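Local coordinates for protein allergen Aed a 2 (Aedes aegypti, PDB 3DXL) that binds and sequesters biogenic amines and eicosanoids of the vertebrate host, such as serotonin, noradrenaline and leukotrienes, and so assists blood feeding by female mosquitoes, at residues K195-I200 against D265-R270; E210-F215 against K220-L225. All coordinates share one frame; numbering follows the deposited sequence.

Contacts 1 and 2 lie in the mainly helical C-terminal half of the protein, their centres 13 Å apart, and contact 2 is nested within the chain loop that contact 1 closes. Helix 208-217 joins them: in contact 2 it packs on 220-225, while its acidic residues turn to contact 1, where Glu210 OE2 forms a salt bridge with Arg267 NH1 (2.8 Å) and Asp214 OD2 lies 2.6 Å from Tyr199 OH, a probable hydrogen bond. Helix 257-271 carries the noradrenaline-binding Asp265 and Glu268 beside Arg267. The side chain of Ile197 is about 10 Å from that of His189, another amine-site residue; in contact 2, that of Phe215 is about 11 Å from that of Asp265.

Contact 1: K195-I200 against D265-R270; sequences KGIRYI and DYREVR
Ile197 and Arg267 form a buried contact between the turn that follows helix 184-196 and the side of helix 257-271, in which an arginine side chain spans the gap from helix to turn. The backbones stay well apart, with 7.7 Å between the CA atoms of Ile197 and Arg267. CG of Arg267 stands anti to its backbone N (chi1 -179°), and a bend at chi2 sends the chain past Ile197 in the opposite direction. The guanidinium thus lays one face against the isoleucine, whose CB sits over its centre, 3.7 Å from CZ. Closer to helix 257-271, Ile197 CG2 packs on Arg267 CG at 3.8 Å, so the methyl lies alongside Arg267 CG and NE. The carbonyl O of Ile197 lies 3.1 Å from Arg267 NH2, bringing a polar backbone atom up to the same group.

Tyr199 comes obliquely toward the NH1 end, on the same side of the guanidinium plane as Ile197: its CE1 comes within 4.0 Å of Arg267 NH1, the ring and guanidinium planes being 72° apart. Ile197 also braces this ring, laying CD1 over the centre of one face.

The contact joins helix 257-271, which bears the noradrenaline-binding Asp265 and Glu268, to the turn after helix 184-196, the helix that carries His189 of the same site. The charge of Arg267 is met by Glu210 and Asp214, and Asp214 is also the probable hydrogen-bond partner of the Tyr199 hydroxyl; these acids probably help fix the guanidinium's orientation. Helix 208-217 therefore flanks the contact with its acidic residues, while Phe11 and Arg15 of helix 6-20, from the N-terminal half, touch Arg267.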
loop_
_atom_site.group_PDB
_atom_site.type_symbol
_atom_site.label_atom_id
_atom_site.label_comp_id
_atom_site.label_asym_id
_atom_site.label_seq_id
_atom_site.Cartn_x
_atom_site.Cartn_y
_atom_site.Cartn_z
ATOM N N LYS A 195 9.209 2.163 1.618
ATOM C CA LYS A 195 8.335 2.183 0.447
ATOM C C LYS A 195 7.200 1.176 0.600
ATOM O O LYS A 195 6.070 1.432 0.182
ATOM C CB LYS A 195 9.131 1.948 -0.836
ATOM C CG LYS A 195 9.929 3.170 -1.216
ATOM C CD LYS A 195 10.791 2.935 -2.428
ATOM C CE LYS A 195 11.487 4.210 -2.853
ATOM N NZ LYS A 195 12.662 3.918 -3.706
ATOM N N GLY A 196 7.483 0.039 1.227
ATOM C CA GLY A 196 6.474 -0.996 1.415
ATOM C C GLY A 196 5.336 -0.607 2.330
ATOM O O GLY A 196 4.225 -1.113 2.201
ATOM N N ILE A 197 5.609 0.283 3.279
ATOM C CA ILE A 197 4.549 0.825 4.129
ATOM C C ILE A 197 4.145 2.234 3.718
ATOM O O ILE A 197 3.390 2.897 4.424
ATOM C CB ILE A 197 4.911 0.771 5.617
ATOM C CG1 ILE A 197 6.155 1.658 5.898
ATOM C CG2 ILE A 197 5.049 -0.698 6.019
ATOM C CD1 ILE A 197 6.559 1.778 7.350
ATOM N N ARG A 198 4.666 2.667 2.570
ATOM C CA ARG A 198 4.192 3.874 1.879
ATOM C C ARG A 198 4.544 5.184 2.590
ATOM O O ARG A 198 3.959 6.226 2.323
ATOM C CB ARG A 198 2.684 3.769 1.562
ATOM C CG ARG A 198 2.356 3.012 0.267
ATOM C CD ARG A 198 2.599 1.506 0.356
ATOM N NE ARG A 198 2.183 0.821 -0.869
ATOM C CZ ARG A 198 2.273 -0.484 -1.085
ATOM N NH1 ARG A 198 2.780 -1.300 -0.168
ATOM N NH2 ARG A 198 1.859 -0.990 -2.243
ATOM N N TYR A 199 5.525 5.134 3.493
ATOM C CA TYR A 199 6.062 6.369 4.086
ATOM C C TYR A 199 6.860 7.150 3.047
ATOM O O TYR A 199 6.964 8.368 3.144
ATOM C CB TYR A 199 6.968 6.079 5.279
ATOM C CG TYR A 199 6.279 5.620 6.533
ATOM C CD1 TYR A 199 4.935 5.264 6.551
ATOM C CD2 TYR A 199 7.008 5.503 7.712
ATOM C CE1 TYR A 199 4.339 4.824 7.708
ATOM C CE2 TYR A 199 6.428 5.065 8.863
ATOM C CZ TYR A 199 5.098 4.724 8.873
ATOM O OH TYR A 199 4.524 4.264 10.023
ATOM N N ILE A 200 7.415 6.425 2.071
ATOM C CA ILE A 200 8.142 6.996 0.944
ATOM C C ILE A 200 7.471 6.492 -0.325
ATOM O O ILE A 200 7.157 5.308 -0.436
ATOM C CB ILE A 200 9.641 6.567 0.956
ATOM C CG1 ILE A 200 10.334 7.020 2.254
ATOM C CG2 ILE A 200 10.389 7.066 -0.282
ATOM C CD1 ILE A 200 10.609 8.517 2.374
ATOM N N ASP A 265 5.924 -0.348 14.915
ATOM C CA ASP A 265 5.674 -1.716 15.364
ATOM C C ASP A 265 4.257 -2.158 15.004
ATOM O O ASP A 265 4.039 -3.268 14.513
ATOM C CB ASP A 265 5.845 -1.864 16.884
ATOM C CG ASP A 265 7.298 -1.910 17.332
ATOM O OD1 ASP A 265 8.229 -1.954 16.502
ATOM O OD2 ASP A 265 7.486 -1.893 18.563
ATOM N N TYR A 266 3.274 -1.301 15.263
ATOM C CA TYR A 266 1.893 -1.680 14.963
ATOM C C TYR A 266 1.653 -1.768 13.450
ATOM O O TYR A 266 0.915 -2.646 12.984
ATOM C CB TYR A 266 0.908 -0.716 15.617
ATOM C CG TYR A 266 -0.550 -1.143 15.553
ATOM C CD1 TYR A 266 -0.933 -2.464 15.795
ATOM C CD2 TYR A 266 -1.553 -0.204 15.286
ATOM C CE1 TYR A 266 -2.273 -2.838 15.754
ATOM C CE2 TYR A 266 -2.891 -0.575 15.255
ATOM C CZ TYR A 266 -3.240 -1.886 15.491
ATOM O OH TYR A 266 -4.558 -2.266 15.476
ATOM N N ARG A 267 2.313 -0.900 12.687
ATOM C CA ARG A 267 2.250 -1.012 11.235
ATOM C C ARG A 267 2.801 -2.350 10.760
ATOM O O ARG A 267 2.220 -2.963 9.854
ATOM C CB ARG A 267 2.961 0.152 10.548
ATOM C CG ARG A 267 2.889 0.093 9.010
ATOM C CD ARG A 267 1.447 0.005 8.508
ATOM N NE ARG A 267 1.317 -0.000 7.052
ATOM C CZ ARG A 267 1.260 1.093 6.299
ATOM N NH1 ARG A 267 1.371 2.304 6.846
ATOM N NH2 ARG A 267 1.071 0.976 4.984
ATOM N N GLU A 268 3.903 -2.815 11.350
ATOM C CA GLU A 268 4.434 -4.123 10.958
ATOM C C GLU A 268 3.384 -5.219 11.170
ATOM O O GLU A 268 3.200 -6.090 10.313
ATOM C CB GLU A 268 5.720 -4.456 11.723
ATOM C CG GLU A 268 6.405 -5.761 11.265
ATOM C CD GLU A 268 5.817 -7.046 11.867
ATOM O OE1 GLU A 268 5.327 -7.012 13.014
ATOM O OE2 GLU A 268 5.856 -8.097 11.184
ATOM N N VAL A 269 2.711 -5.182 12.314
ATOM C CA VAL A 269 1.675 -6.152 12.631
ATOM C C VAL A 269 0.564 -6.112 11.580
ATOM O O VAL A 269 0.148 -7.146 11.038
ATOM C CB VAL A 269 1.097 -5.914 14.047
ATOM C CG1 VAL A 269 -0.143 -6.772 14.286
ATOM C CG2 VAL A 269 2.152 -6.225 15.108
ATOM N N ARG A 270 0.089 -4.911 11.264
ATOM C CA ARG A 270 -0.998 -4.765 10.308
ATOM C C ARG A 270 -0.556 -5.114 8.885
ATOM O O ARG A 270 -1.388 -5.537 8.066
ATOM C CB ARG A 270 -1.608 -3.368 10.404
ATOM C CG ARG A 270 -2.335 -3.165 11.727
ATOM C CD ARG A 270 -3.052 -1.837 11.823
ATOM N NE ARG A 270 -2.095 -0.756 12.023
ATOM C CZ ARG A 270 -1.732 0.117 11.084
ATOM N NH1 ARG A 270 -2.259 0.055 9.863
ATOM N NH2 ARG A 270 -0.833 1.057 11.363
#

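Contact 2: E210-F215 against K220-L225; sequences EVKRDF and KDTKAL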
loop_
_atom_site.group_PDB
_atom_site.type_symbol
_atom_site.label_atom_id
_atom_site.label_comp_id
_atom_site.label_asym_id
_atom_site.label_seq_id
_atom_site.Cartn_x
_atom_site.Cartn_y
_atom_site.Cartn_z
ATOM N N GLU A 210 0.877 9.459 5.431
ATOM C CA GLU A 210 0.954 8.036 5.760
ATOM C C GLU A 210 1.570 7.802 7.149
ATOM O O GLU A 210 1.092 6.959 7.906
ATOM C CB GLU A 210 1.721 7.272 4.688
ATOM C CG GLU A 210 1.666 5.737 4.827
ATOM C CD GLU A 210 0.306 5.095 4.526
ATOM O OE1 GLU A 210 -0.566 5.724 3.882
ATOM O OE2 GLU A 210 0.125 3.929 4.930
ATOM N N VAL A 211 2.611 8.572 7.486
ATOM C CA VAL A 211 3.241 8.455 8.809
ATOM C C VAL A 211 2.238 8.874 9.881
ATOM O O VAL A 211 2.080 8.216 10.909
ATOM C CB VAL A 211 4.526 9.291 8.932
ATOM C CG1 VAL A 211 5.259 8.916 10.202
ATOM C CG2 VAL A 211 5.429 9.066 7.741
ATOM N N LYS A 212 1.524 9.964 9.608
ATOM C CA LYS A 212 0.508 10.452 10.533
ATOM C C LYS A 212 -0.591 9.428 10.772
ATOM O O LYS A 212 -1.060 9.264 11.891
ATOM C CB LYS A 212 -0.110 11.760 10.036
ATOM C CG LYS A 212 0.826 12.953 10.163
ATOM C CD LYS A 212 0.285 14.179 9.428
ATOM C CE LYS A 212 -1.026 14.649 10.025
ATOM N NZ LYS A 212 -1.537 15.874 9.334
ATOM N N ARG A 213 -1.006 8.747 9.698
ATOM C CA ARG A 213 -2.030 7.723 9.768
ATOM C C ARG A 213 -1.651 6.683 10.822
ATOM O O ARG A 213 -2.469 6.284 11.637
ATOM C CB ARG A 213 -2.192 7.064 8.392
ATOM C CG ARG A 213 -3.341 6.084 8.282
ATOM C CD ARG A 213 -3.392 5.448 6.894
ATOM N NE ARG A 213 -4.748 4.977 6.586
ATOM C CZ ARG A 213 -5.244 3.804 6.961
ATOM N NH1 ARG A 213 -4.495 2.943 7.641
ATOM N NH2 ARG A 213 -6.489 3.472 6.647
ATOM N N ASP A 214 -0.397 6.244 10.780
ATOM C CA ASP A 214 0.073 5.222 11.713
ATOM C C ASP A 214 0.207 5.716 13.160
ATOM O O ASP A 214 -0.041 4.960 14.091
ATOM C CB ASP A 214 1.377 4.610 11.221
ATOM C CG ASP A 214 1.160 3.630 10.076
ATOM O OD1 ASP A 214 -0.008 3.254 9.797
ATOM O OD2 ASP A 214 2.173 3.233 9.458
ATOM N N PHE A 215 0.555 6.992 13.339
ATOM C CA PHE A 215 0.517 7.593 14.680
ATOM C C PHE A 215 -0.899 7.620 15.246
ATOM O O PHE A 215 -1.126 7.259 16.407
ATOM C CB PHE A 215 1.087 9.014 14.679
ATOM C CG PHE A 215 2.566 9.087 14.970
ATOM C CD1 PHE A 215 3.474 8.353 14.217
ATOM C CD2 PHE A 215 3.048 9.933 15.963
ATOM C CE1 PHE A 215 4.838 8.432 14.472
ATOM C CE2 PHE A 215 4.418 10.017 16.226
ATOM C CZ PHE A 215 5.306 9.272 15.470
ATOM N N LYS A 220 -1.753 8.443 19.085
ATOM C CA LYS A 220 -0.747 9.473 19.319
ATOM C C LYS A 220 -1.056 10.703 18.481
ATOM O O LYS A 220 -1.432 10.603 17.314
ATOM C CB LYS A 220 0.665 8.948 19.015
ATOM C CG LYS A 220 1.108 7.771 19.880
ATOM C CD LYS A 220 1.234 8.143 21.353
ATOM C CE LYS A 220 1.551 6.922 22.209
ATOM N NZ LYS A 220 1.342 7.224 23.650
ATOM N N ASP A 221 -0.922 11.871 19.091
ATOM C CA ASP A 221 -1.072 13.104 18.351
ATOM C C ASP A 221 0.050 13.250 17.331
ATOM O O ASP A 221 1.125 12.661 17.475
ATOM C CB ASP A 221 -1.102 14.312 19.279
ATOM C CG ASP A 221 -1.423 15.584 18.534
ATOM O OD1 ASP A 221 -2.550 15.687 17.999
ATOM O OD2 ASP A 221 -0.542 16.454 18.436
ATOM N N THR A 222 -0.209 14.023 16.286
ATOM C CA THR A 222 0.737 14.142 15.193
ATOM C C THR A 222 1.377 15.519 15.042
ATOM O O THR A 222 2.174 15.729 14.142
ATOM C CB THR A 222 0.076 13.749 13.863
ATOM O OG1 THR A 222 -1.058 14.592 13.644
ATOM C CG2 THR A 222 -0.387 12.290 13.898
ATOM N N LYS A 223 1.044 16.464 15.921
ATOM C CA LYS A 223 1.648 17.796 15.814
ATOM C C LYS A 223 3.170 17.763 15.972
ATOM O O LYS A 223 3.909 18.329 15.158
ATOM C CB LYS A 223 1.016 18.789 16.799
ATOM C CG LYS A 223 -0.350 19.294 16.375
ATOM C CD LYS A 223 -0.925 20.271 17.401
ATOM C CE LYS A 223 -2.086 19.663 18.198
ATOM N NZ LYS A 223 -1.738 19.021 19.505
ATOM N N ALA A 224 3.644 17.075 17.008
ATOM C CA ALA A 224 5.077 16.976 17.242
ATOM C C ALA A 224 5.755 16.229 16.088
ATOM O O ALA A 224 6.815 16.624 15.634
ATOM C CB ALA A 224 5.365 16.320 18.587
ATOM N N LEU A 225 5.113 15.169 15.600
ATOM C CA LEU A 225 5.628 14.419 14.460
ATOM C C LEU A 225 5.813 15.305 13.233
ATOM O O LEU A 225 6.835 15.256 12.567
ATOM C CB LEU A 225 4.685 13.268 14.122
ATOM C CG LEU A 225 4.926 12.566 12.781
ATOM C CD1 LEU A 225 6.252 11.803 12.754
ATOM C CD2 LEU A 225 3.776 11.631 12.451
#
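Leu225 CD2 rests over the centre of one face of the Phe215 ring, a CH-pi contact 3.7 Å from the centroid and 10° off the ring normal. With CG anti to the backbone N (chi1 168°), the leucine heads toward helix 208-217 and brings CD2 over the ring. Leu225 CD2 also meets Val211 CG1 at 3.8 Å, so Leu225 fits between side chains one turn apart on that helix. At the edge of the ring, near its plane, lies Asp221 O, while Thr222 CG2 packs against Phe215 CB. Lys212 crosses Thr222 at about a right angle, its CE 3.6 Å from Thr222 OG1, and its amine continues to salt bridges with Glu226 and Glu209.

A backbone bond accompanies this packing: Lys220 N donates to Phe215 O (3.0 Å). Next, Asp221 caps helix 223-234 by accepting from Lys223 N at its OD2. Lys223 NZ reaches Asp221 OD2 from the opposite face of the carboxylate, in a salt bridge of 3.0 Å, so two donors grip this oxygen.

Contact 2 is thus a short connection between consecutive helices of the PBP/GOBP fold, 208-217 and 223-234, with helix 257-271 packing on Phe215 through Asp259, Phe260 and Ala263.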